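Local coordinates for pesticidal crystal protein Cry4Aa (Bacillus thuringiensis, PDB 2C9K) that binds to midgut epithelial cells of mosquito larvae and promotes their colloid-osmotic lysis, acting as a pore-forming insecticidal toxin, at residues H432-I437 against F453-S458. Numbering follows the deposited sequence.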
ATOM      1  N   HIS A 432      -4.644   8.495   2.201  1.00 19.56           N
ATOM      2  CA  HIS A 432      -3.858   8.043   3.341  1.00 20.03           C
ATOM      3  C   HIS A 432      -4.206   8.816   4.596  1.00 18.42           C
ATOM      4  O   HIS A 432      -4.715   9.927   4.520  1.00 18.45           O
ATOM      5  CB  HIS A 432      -2.356   8.190   3.060  1.00 21.50           C
ATOM      6  CG  HIS A 432      -1.822   7.226   2.041  1.00 22.68           C
ATOM      7  ND1 HIS A 432      -2.128   7.311   0.699  1.00 22.15           N
ATOM      8  CD2 HIS A 432      -0.971   6.179   2.167  1.00 22.78           C
ATOM      9  CE1 HIS A 432      -1.488   6.360   0.043  1.00 22.10           C
ATOM     10  NE2 HIS A 432      -0.778   5.660   0.910  1.00 22.48           N
ATOM     11  N   ILE A 433      -3.933   8.210   5.748  1.00 18.14           N
ATOM     12  CA  ILE A 433      -4.180   8.823   7.052  1.00 17.44           C
ATOM     13  C   ILE A 433      -2.906   8.711   7.893  1.00 17.04           C
ATOM     14  O   ILE A 433      -2.146   7.745   7.755  1.00 18.08           O
ATOM     15  CB  ILE A 433      -5.317   8.106   7.824  1.00 17.37           C
ATOM     16  CG1 ILE A 433      -4.858   6.699   8.235  1.00 15.24           C
ATOM     17  CG2 ILE A 433      -6.594   8.072   6.976  1.00 11.74           C
ATOM     18  CD1 ILE A 433      -5.823   5.993   9.159  1.00 17.44           C
ATOM     19  N   LEU A 434      -2.673   9.680   8.770  1.00 15.89           N
ATOM     20  CA  LEU A 434      -1.477   9.651   9.610  1.00 16.36           C
ATOM     21  C   LEU A 434      -1.525   8.427  10.515  1.00 15.00           C
ATOM     22  O   LEU A 434      -2.580   8.084  11.036  1.00 18.55           O
ATOM     23  CB  LEU A 434      -1.374  10.919  10.466  1.00 17.24           C
ATOM     24  CG  LEU A 434      -0.027  10.980  11.192  1.00 18.65           C
ATOM     25  CD1 LEU A 434       1.073  11.201  10.168  1.00 20.34           C
ATOM     26  CD2 LEU A 434      -0.021  12.084  12.229  1.00 20.79           C
ATOM     27  N   SER A 435      -0.397   7.767  10.724  0.50 12.72           N
ATOM     28  CA  SER A 435      -0.423   6.589  11.572  0.50 11.52           C
ATOM     29  C   SER A 435       0.616   6.592  12.676  0.50 12.59           C
ATOM     30  O   SER A 435       0.493   5.847  13.640  0.50 11.43           O
ATOM     31  CB  SER A 435      -0.249   5.331  10.720  0.50  9.46           C
ATOM     32  OG  SER A 435       1.036   5.283  10.138  0.50  5.90           O
ATOM     33  N   PHE A 436       1.622   7.449  12.546  1.00 16.45           N
ATOM     34  CA  PHE A 436       2.710   7.498  13.523  1.00 19.75           C
ATOM     35  C   PHE A 436       3.711   8.615  13.191  1.00 20.52           C
ATOM     36  O   PHE A 436       3.813   9.048  12.039  1.00 19.27           O
ATOM     37  CB  PHE A 436       3.454   6.162  13.478  1.00 21.63           C
ATOM     38  CG  PHE A 436       4.099   5.767  14.770  1.00 23.68           C
ATOM     39  CD1 PHE A 436       3.332   5.246  15.812  1.00 23.00           C
ATOM     40  CD2 PHE A 436       5.481   5.846  14.923  1.00 23.41           C
ATOM     41  CE1 PHE A 436       3.931   4.805  16.985  1.00 25.29           C
ATOM     42  CE2 PHE A 436       6.091   5.405  16.097  1.00 24.64           C
ATOM     43  CZ  PHE A 436       5.313   4.881  17.129  1.00 23.62           C
ATOM     44  N   ILE A 437       4.448   9.072  14.201  1.00 21.72           N
ATOM     45  CA  ILE A 437       5.479  10.093  14.004  1.00 22.30           C
ATOM     46  C   ILE A 437       6.728   9.719  14.801  1.00 22.57           C
ATOM     47  O   ILE A 437       6.722   9.825  16.020  1.00 24.12           O
ATOM     48  CB  ILE A 437       5.029  11.483  14.468  1.00 20.33           C
ATOM     49  CG1 ILE A 437       3.904  12.003  13.574  1.00 20.93           C
ATOM     50  CG2 ILE A 437       6.202  12.440  14.406  1.00 18.92           C
ATOM     51  CD1 ILE A 437       3.437  13.408  13.937  1.00 18.53           C
ATOM     52  N   PHE A 453       6.826  11.048   9.025  1.00 20.65           N
ATOM     53  CA  PHE A 453       5.398  10.923   9.250  1.00 19.91           C
ATOM     54  C   PHE A 453       4.929   9.664   8.541  1.00 19.25           C
ATOM     55  O   PHE A 453       5.067   9.538   7.330  1.00 20.71           O
ATOM     56  CB  PHE A 453       4.681  12.169   8.724  1.00 19.23           C
ATOM     57  CG  PHE A 453       5.106  13.445   9.415  1.00 19.58           C
ATOM     58  CD1 PHE A 453       6.332  14.040   9.122  1.00 18.10           C
ATOM     59  CD2 PHE A 453       4.312  14.010  10.415  1.00 18.51           C
ATOM     60  CE1 PHE A 453       6.763  15.172   9.815  1.00 17.30           C
ATOM     61  CE2 PHE A 453       4.735  15.141  11.112  1.00 17.37           C
ATOM     62  CZ  PHE A 453       5.961  15.721  10.812  1.00 17.74           C
ATOM     63  N   ALA A 454       4.413   8.719   9.319  1.00 18.32           N
ATOM     64  CA  ALA A 454       3.930   7.447   8.792  1.00 17.54           C
ATOM     65  C   ALA A 454       2.519   7.609   8.250  1.00 17.45           C
ATOM     66  O   ALA A 454       1.700   8.306   8.838  1.00 18.53           O
ATOM     67  CB  ALA A 454       3.942   6.402   9.886  1.00 16.06           C
ATOM     68  N   TRP A 455       2.242   6.954   7.132  1.00 17.21           N
ATOM     69  CA  TRP A 455       0.936   7.027   6.505  1.00 18.26           C
ATOM     70  C   TRP A 455       0.458   5.653   6.073  1.00 18.41           C
ATOM     71  O   TRP A 455       1.185   4.921   5.418  1.00 18.96           O
ATOM     72  CB  TRP A 455       0.991   7.943   5.275  1.00 20.10           C
ATOM     73  CG  TRP A 455       1.395   9.353   5.579  1.00 19.98           C
ATOM     74  CD1 TRP A 455       2.649   9.875   5.525  1.00 18.20           C
ATOM     75  CD2 TRP A 455       0.536  10.411   6.025  1.00 20.48           C
ATOM     76  NE1 TRP A 455       2.630  11.194   5.913  1.00 19.77           N
ATOM     77  CE2 TRP A 455       1.344  11.546   6.227  1.00 20.37           C
ATOM     78  CE3 TRP A 455      -0.841  10.507   6.275  1.00 20.40           C
ATOM     79  CZ2 TRP A 455       0.825  12.765   6.665  1.00 20.85           C
ATOM     80  CZ3 TRP A 455      -1.357  11.721   6.711  1.00 20.26           C
ATOM     81  CH2 TRP A 455      -0.526  12.831   6.901  1.00 19.78           C
ATOM     82  N   THR A 456      -0.765   5.304   6.446  1.00 18.65           N
ATOM     83  CA  THR A 456      -1.332   4.023   6.054  1.00 20.24           C
ATOM     84  C   THR A 456      -2.443   4.286   5.042  1.00 21.54           C
ATOM     85  O   THR A 456      -3.003   5.385   5.007  1.00 23.34           O
ATOM     86  CB  THR A 456      -1.889   3.260   7.267  1.00 20.35           C
ATOM     87  OG1 THR A 456      -2.740   4.120   8.035  1.00 22.83           O
ATOM     88  CG2 THR A 456      -0.753   2.763   8.132  1.00 18.39           C
ATOM     89  N   HIS A 457      -2.760   3.295   4.214  1.00 21.48           N
ATOM     90  CA  HIS A 457      -3.801   3.483   3.205  1.00 23.07           C
ATOM     91  C   HIS A 457      -5.200   3.587   3.817  1.00 23.63           C
ATOM     92  O   HIS A 457      -5.588   2.745   4.633  1.00 24.36           O
ATOM     93  CB  HIS A 457      -3.779   2.341   2.198  1.00 21.87           C
ATOM     94  CG  HIS A 457      -4.461   2.677   0.912  1.00 21.13           C
ATOM     95  ND1 HIS A 457      -3.800   3.258  -0.147  1.00 21.62           N
ATOM     96  CD2 HIS A 457      -5.755   2.570   0.538  1.00 20.28           C
ATOM     97  CE1 HIS A 457      -4.660   3.495  -1.121  1.00 21.41           C
ATOM     98  NE2 HIS A 457      -5.853   3.086  -0.730  1.00 22.62           N
ATOM     99  N   SER A 458      -5.963   4.598   3.407  0.50 22.10           N
ATOM    100  CA  SER A 458      -7.306   4.801   3.951  0.50 21.75           C
ATOM    101  C   SER A 458      -8.326   3.750   3.522  0.50 21.76           C
ATOM    102  O   SER A 458      -9.528   3.920   3.726  0.50 22.01           O
ATOM    103  CB  SER A 458      -7.825   6.194   3.586  0.50 20.92           C
ATOM    104  OG  SER A 458      -8.098   6.295   2.204  1.00 21.02           O
TER
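L434 lies against the indole of W455 as a non-hydrogen-bonded pair between antiparallel strands. Its CB sits 3.8 Å from CZ3 of W455, above the rim of the six-membered ring. With CG anti to the backbone N (chi1 -172°), the side chain crosses over the indole; CG lies near the carbonyl oxygen of A454, and the CD1 methyl comes nearer to it. The CD1 branch ends over one face of the indole, 3.9 Å from the centroid of its six-membered ring and 12° off the normal, a CH-pi contact; the same methyl also meets CB of F453 at 4.0 Å. Further along the same side of the sheet, CD1 of I437 touches CE2 of F453 at 3.6 Å, the side chains running alongside each other.

The backbones pair evenly at one end, where I433 and T456 exchange N-H...O bonds. Beyond L434 the match slips by one residue: S435 N gives its hydrogen to A454 O (2.9 Å), whereas A454 N bonds to F436 O (2.8 Å). Two residues thus stand opposite one, a beta bulge. S435 OG, beside CB of A454, is hydrogen-bonded to E262. Next to I433 and T456, away from the bulge, the edge of the H457 ring turns toward the face of H432, planes at 69°, while H432 NE2 is held by R261.

Strand 262-267 completes this antiparallel sheet beyond strand 450-457. The L434 and F453 face packs onto strands 294-303 and 353-362 of two further sheets, an example of the three-sheet beta-prism, here with a bulged hairpin, that forms domain II of Cry delta-endotoxins.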